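Local coordinates for plasmodesmata-located protein 5 (Arabidopsis thaliana, PDB 6GRE), which restricts cell-to-cell traffic through plasmodesmata by regulating callose deposition during salicylic acid-triggered immune responses, at residues 178-190 against 199-211. Sequence-based numbering, arbitrary orientation. Where two conformers were deposited one is given.
Sequences QDCLSDAIGRLKS and YVYLSKCYARFSV. With EDO (1,2-ethanediol), chain G.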
loop_
_atom_site.group_PDB
_atom_site.type_symbol
_atom_site.label_atom_id
_atom_site.label_comp_id
_atom_site.label_asym_id
_atom_site.label_seq_id
_atom_site.Cartn_x
_atom_site.Cartn_y
_atom_site.Cartn_z
ATOM N N GLN A 178 11.914 7.644 2.064
ATOM C CA GLN A 178 12.256 8.683 1.136
ATOM C C GLN A 178 12.840 8.121 -0.171
ATOM O O GLN A 178 12.590 8.656 -1.257
ATOM C CB GLN A 178 13.197 9.707 1.785
ATOM C CG GLN A 178 13.561 10.815 0.830
ATOM C CD GLN A 178 12.377 11.672 0.426
ATOM O OE1 GLN A 178 11.413 11.766 1.170
ATOM N NE2 GLN A 178 12.511 12.407 -0.664
ATOM N N ASP A 179 13.660 7.063 -0.086
ATOM C CA ASP A 179 14.255 6.447 -1.242
ATOM C C ASP A 179 13.143 5.863 -2.132
ATOM O O ASP A 179 13.155 6.079 -3.347
ATOM C CB ASP A 179 15.263 5.381 -0.820
ATOM C CG ASP A 179 16.051 4.772 -1.960
ATOM O OD1 ASP A 179 16.218 5.432 -2.990
ATOM O OD2 ASP A 179 16.514 3.623 -1.784
ATOM N N CYS A 180 12.217 5.117 -1.513
ATOM C CA CYS A 180 11.121 4.517 -2.278
ATOM C C CYS A 180 10.304 5.637 -2.962
ATOM O O CYS A 180 10.001 5.576 -4.151
ATOM C CB CYS A 180 10.296 3.640 -1.359
ATOM S SG CYS A 180 9.156 2.572 -2.273
ATOM N N LEU A 181 9.902 6.630 -2.170
ATOM C CA LEU A 181 9.065 7.723 -2.712
ATOM C C LEU A 181 9.778 8.549 -3.772
ATOM O O LEU A 181 9.148 8.986 -4.738
ATOM C CB LEU A 181 8.561 8.619 -1.590
ATOM C CG LEU A 181 7.480 7.994 -0.736
ATOM C CD1 LEU A 181 7.026 8.957 0.348
ATOM C CD2 LEU A 181 6.314 7.520 -1.582
ATOM N N SER A 182 11.091 8.765 -3.616
ATOM C CA SER A 182 11.847 9.484 -4.635
ATOM C C SER A 182 11.669 8.781 -5.988
ATOM O O SER A 182 11.385 9.420 -7.006
ATOM C CB SER A 182 13.312 9.636 -4.258
ATOM O OG SER A 182 14.012 10.363 -5.258
ATOM N N ASP A 183 11.805 7.452 -5.992
ATOM C CA ASP A 183 11.606 6.683 -7.209
ATOM C C ASP A 183 10.161 6.854 -7.701
ATOM O O ASP A 183 9.941 7.264 -8.870
ATOM C CB ASP A 183 11.877 5.190 -7.015
ATOM C CG ASP A 183 13.336 4.767 -7.065
ATOM O OD1 ASP A 183 14.226 5.643 -7.025
ATOM O OD2 ASP A 183 13.559 3.545 -7.155
ATOM N N ALA A 184 9.186 6.593 -6.819
ATOM C CA ALA A 184 7.783 6.580 -7.250
ATOM C C ALA A 184 7.373 7.937 -7.817
ATOM O O ALA A 184 6.714 8.015 -8.840
ATOM C CB ALA A 184 6.881 6.195 -6.123
ATOM N N ILE A 185 7.735 8.996 -7.087
ATOM C CA ILE A 185 7.381 10.346 -7.516
ATOM C C ILE A 185 8.107 10.707 -8.821
ATOM O O ILE A 185 7.521 11.353 -9.685
ATOM C CB ILE A 185 7.677 11.329 -6.370
ATOM C CG1 ILE A 185 6.807 11.035 -5.147
ATOM C CG2 ILE A 185 7.506 12.734 -6.888
ATOM C CD1 ILE A 185 7.309 11.634 -3.851
ATOM N N GLY A 186 9.383 10.310 -8.958
ATOM C CA GLY A 186 10.111 10.540 -10.176
ATOM C C GLY A 186 9.417 9.933 -11.388
ATOM O O GLY A 186 9.269 10.591 -12.417
ATOM N N ARG A 187 8.972 8.681 -11.241
ATOM C CA ARG A 187 8.239 7.982 -12.291
ATOM C C ARG A 187 6.906 8.690 -12.559
ATOM O O ARG A 187 6.494 8.884 -13.710
ATOM C CB ARG A 187 8.014 6.519 -11.895
ATOM C CG ARG A 187 7.383 5.675 -12.998
ATOM C CD ARG A 187 7.113 4.252 -12.554
ATOM N NE ARG A 187 8.331 3.530 -12.225
ATOM C CZ ARG A 187 8.945 2.680 -13.051
ATOM N NH1 ARG A 187 8.479 2.508 -14.272
ATOM N NH2 ARG A 187 10.024 2.028 -12.654
ATOM N N LEU A 188 6.210 9.083 -11.490
ATOM C CA LEU A 188 4.890 9.720 -11.624
ATOM C C LEU A 188 5.016 11.019 -12.417
ATOM O O LEU A 188 4.246 11.280 -13.317
ATOM C CB LEU A 188 4.299 9.969 -10.238
ATOM C CG LEU A 188 2.889 10.535 -10.192
ATOM C CD1 LEU A 188 1.877 9.554 -10.760
ATOM C CD2 LEU A 188 2.485 10.884 -8.775
ATOM N N LYS A 189 6.027 11.810 -12.073
ATOM C CA LYS A 189 6.237 13.060 -12.780
ATOM C C LYS A 189 6.671 12.802 -14.231
ATOM O O LYS A 189 6.171 13.424 -15.160
ATOM C CB LYS A 189 7.294 13.896 -12.050
ATOM C CG LYS A 189 7.548 15.260 -12.667
ATOM C CD LYS A 189 8.540 16.059 -11.870
ATOM C CE LYS A 189 9.082 17.246 -12.634
ATOM N NZ LYS A 189 8.009 18.204 -12.973
ATOM N N SER A 190 7.638 11.903 -14.413
ATOM C CA SER A 190 8.220 11.715 -15.734
ATOM C C SER A 190 7.179 11.153 -16.697
ATOM O O SER A 190 7.055 11.596 -17.842
ATOM C CB SER A 190 9.419 10.811 -15.684
ATOM O OG SER A 190 10.501 11.443 -15.013
ATOM N N TYR A 199 -0.935 7.237 -11.259
ATOM C CA TYR A 199 -0.522 6.582 -10.041
ATOM C C TYR A 199 0.645 5.653 -10.312
ATOM O O TYR A 199 0.744 5.051 -11.384
ATOM C CB TYR A 199 -1.639 5.835 -9.320
ATOM C CG TYR A 199 -2.537 4.950 -10.149
ATOM C CD1 TYR A 199 -2.152 3.674 -10.543
ATOM C CD2 TYR A 199 -3.814 5.366 -10.487
ATOM C CE1 TYR A 199 -3.021 2.833 -11.228
ATOM C CE2 TYR A 199 -4.684 4.549 -11.195
ATOM C CZ TYR A 199 -4.275 3.284 -11.569
ATOM O OH TYR A 199 -5.168 2.509 -12.283
ATOM N N VAL A 200 1.543 5.540 -9.337
ATOM C CA VAL A 200 2.653 4.628 -9.362
ATOM C C VAL A 200 2.629 3.855 -8.058
ATOM O O VAL A 200 2.811 4.452 -6.974
ATOM C CB VAL A 200 4.005 5.349 -9.478
ATOM C CG1 VAL A 200 5.175 4.407 -9.328
ATOM C CG2 VAL A 200 4.116 6.117 -10.768
ATOM N N TYR A 201 2.517 2.542 -8.133
ATOM C CA TYR A 201 2.559 1.643 -7.000
ATOM C C TYR A 201 3.836 0.827 -7.136
ATOM O O TYR A 201 3.954 0.035 -8.098
ATOM C CB TYR A 201 1.310 0.743 -6.959
ATOM C CG TYR A 201 0.054 1.480 -6.578
ATOM C CD1 TYR A 201 -0.274 1.695 -5.244
ATOM C CD2 TYR A 201 -0.762 2.038 -7.538
ATOM C CE1 TYR A 201 -1.385 2.428 -4.872
ATOM C CE2 TYR A 201 -1.883 2.784 -7.192
ATOM C CZ TYR A 201 -2.155 3.018 -5.857
ATOM O OH TYR A 201 -3.268 3.750 -5.564
ATOM N N LEU A 202 4.756 1.027 -6.191
ATOM C CA LEU A 202 5.930 0.179 -6.039
ATOM C C LEU A 202 5.650 -0.806 -4.924
ATOM O O LEU A 202 4.688 -0.707 -4.173
ATOM C CB LEU A 202 7.159 1.022 -5.730
ATOM C CG LEU A 202 7.441 2.164 -6.698
ATOM C CD1 LEU A 202 8.731 2.883 -6.295
ATOM C CD2 LEU A 202 7.494 1.704 -8.158
ATOM N N SER A 203 6.540 -1.778 -4.761
ATOM C CA SER A 203 6.260 -2.773 -3.781
ATOM C C SER A 203 6.017 -2.185 -2.377
ATOM O O SER A 203 5.107 -2.599 -1.672
ATOM C CB SER A 203 7.367 -3.789 -3.761
ATOM O OG SER A 203 7.072 -4.802 -2.824
ATOM N N LYS A 204 6.860 -1.224 -1.944
ATOM C CA LYS A 204 6.784 -0.734 -0.586
ATOM C C LYS A 204 6.339 0.735 -0.508
ATOM O O LYS A 204 6.405 1.287 0.572
ATOM C CB LYS A 204 8.131 -0.941 0.131
ATOM C CG LYS A 204 8.346 -2.359 0.658
ATOM C CD LYS A 204 7.542 -2.658 1.902
ATOM C CE LYS A 204 7.689 -4.064 2.453
ATOM N NZ LYS A 204 8.927 -4.181 3.257
ATOM N N CYS A 205 5.863 1.331 -1.589
ATOM C CA CYS A 205 5.349 2.692 -1.496
ATOM C C CYS A 205 4.541 3.020 -2.743
ATOM O O CYS A 205 4.592 2.307 -3.755
ATOM C CB CYS A 205 6.441 3.735 -1.300
ATOM S SG CYS A 205 7.533 3.952 -2.718
ATOM N N TYR A 206 3.810 4.137 -2.684
ATOM C CA TYR A 206 3.083 4.606 -3.846
ATOM C C TYR A 206 3.015 6.133 -3.875
ATOM O O TYR A 206 3.151 6.783 -2.839
ATOM C CB TYR A 206 1.671 4.025 -3.955
ATOM C CG TYR A 206 0.661 4.494 -2.939
ATOM C CD1 TYR A 206 0.060 5.733 -3.071
ATOM C CD2 TYR A 206 0.245 3.696 -1.885
ATOM C CE1 TYR A 206 -0.904 6.174 -2.184
ATOM C CE2 TYR A 206 -0.740 4.113 -1.006
ATOM C CZ TYR A 206 -1.325 5.354 -1.168
ATOM O OH TYR A 206 -2.247 5.797 -0.273
ATOM N N ALA A 207 2.791 6.667 -5.065
ATOM C CA ALA A 207 2.533 8.088 -5.221
ATOM C C ALA A 207 1.447 8.227 -6.288
ATOM O O ALA A 207 1.499 7.521 -7.304
ATOM C CB ALA A 207 3.774 8.830 -5.613
ATOM N N ARG A 208 0.485 9.128 -6.084
ATOM C CA ARG A 208 -0.579 9.277 -7.039
ATOM C C ARG A 208 -1.091 10.714 -7.018
ATOM O O ARG A 208 -0.916 11.447 -6.023
ATOM C CB ARG A 208 -1.714 8.291 -6.735
ATOM C CG ARG A 208 -2.374 8.431 -5.378
ATOM C CD ARG A 208 -3.341 7.275 -5.106
ATOM N NE ARG A 208 -4.061 7.469 -3.852
ATOM C CZ ARG A 208 -4.453 6.504 -3.014
ATOM N NH1 ARG A 208 -4.162 5.232 -3.242
ATOM N NH2 ARG A 208 -5.166 6.829 -1.944
ATOM N N PHE A 209 -1.724 11.117 -8.100
ATOM C CA PHE A 209 -2.331 12.427 -8.143
ATOM C C PHE A 209 -3.583 12.381 -9.015
ATOM O O PHE A 209 -3.767 11.515 -9.865
ATOM C CB PHE A 209 -1.378 13.536 -8.588
ATOM C CG PHE A 209 -1.187 13.678 -10.076
ATOM C CD1 PHE A 209 -0.451 12.744 -10.756
ATOM C CD2 PHE A 209 -1.657 14.780 -10.770
ATOM C CE1 PHE A 209 -0.274 12.855 -12.125
ATOM C CE2 PHE A 209 -1.439 14.925 -12.126
ATOM C CZ PHE A 209 -0.731 13.961 -12.806
ATOM N N SER A 210 -4.440 13.375 -8.784
ATOM C CA SER A 210 -5.683 13.497 -9.544
ATOM C C SER A 210 -5.873 14.970 -9.900
ATOM O O SER A 210 -5.437 15.840 -9.181
ATOM C CB SER A 210 -6.857 12.961 -8.759
ATOM O OG SER A 210 -6.966 13.615 -7.497
ATOM N N VAL A 211 -6.501 15.229 -11.050
ATOM C CA VAL A 211 -6.807 16.584 -11.493
ATOM C C VAL A 211 -8.310 16.624 -11.708
ATOM O O VAL A 211 -8.811 15.916 -12.572
ATOM C CB VAL A 211 -6.072 16.980 -12.783
ATOM C CG1 VAL A 211 -6.428 18.402 -13.213
ATOM C CG2 VAL A 211 -4.565 16.804 -12.681
HETATM C C1 EDO G . -8.333 2.913 -13.641
HETATM O O1 EDO G . -7.607 3.800 -12.776
HETATM C C2 EDO G . -8.731 3.647 -14.915
HETATM O O2 EDO G . -9.856 4.498 -14.677
#
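Lys204 NZ is gripped by three groups, the carboxylate of Asp171 in a salt bridge and the backbone carbonyls of Val115 and Phe112; this ammonium points away from the helix, while the backbone C of the same lysine lies 3.8 Å from Cys180 SG. The disulfide Cys180 SG-Cys205 SG (2.2 Å) joins the helix to the start of strand 205-211, its C-S-S-C torsion near a right angle (-91°). Cys205 SG sits between its own backbone N and carbonyl carbon (chi1 68°), directed at the helix. Beyond the disulfide the packing is apolar. Ala184 brings its small CB down on the hairpin, 3.8 Å from Leu202 CD1 and 4.1 Å from Ala207 CB, a pairing of two alanines that lets the backbones come close. Val200 CG2 lies under the next turn, 3.9 Å from Leu188 CB. Leu188 lies across both strands, CD2 over the backbone of Ala207 and Arg208, CD1 over that of Tyr199; Leu188 CD1 is also 3.9 Å from Phe209 CD1, at the ring edge. The axes of helix 178-190 and strand 205-211 run at 33° to each other, and the helix packs, beside helix 134-149, on one face of the five-stranded antiparallel sheet of the second Gnk2-homologous (DUF26) domain. Leu181 extends the packing to strand 162-168, Arg187 and Val200 meet Asn123 of strand 120-125, and Ile185 and Phe209 meet Ile144 of helix 134-149.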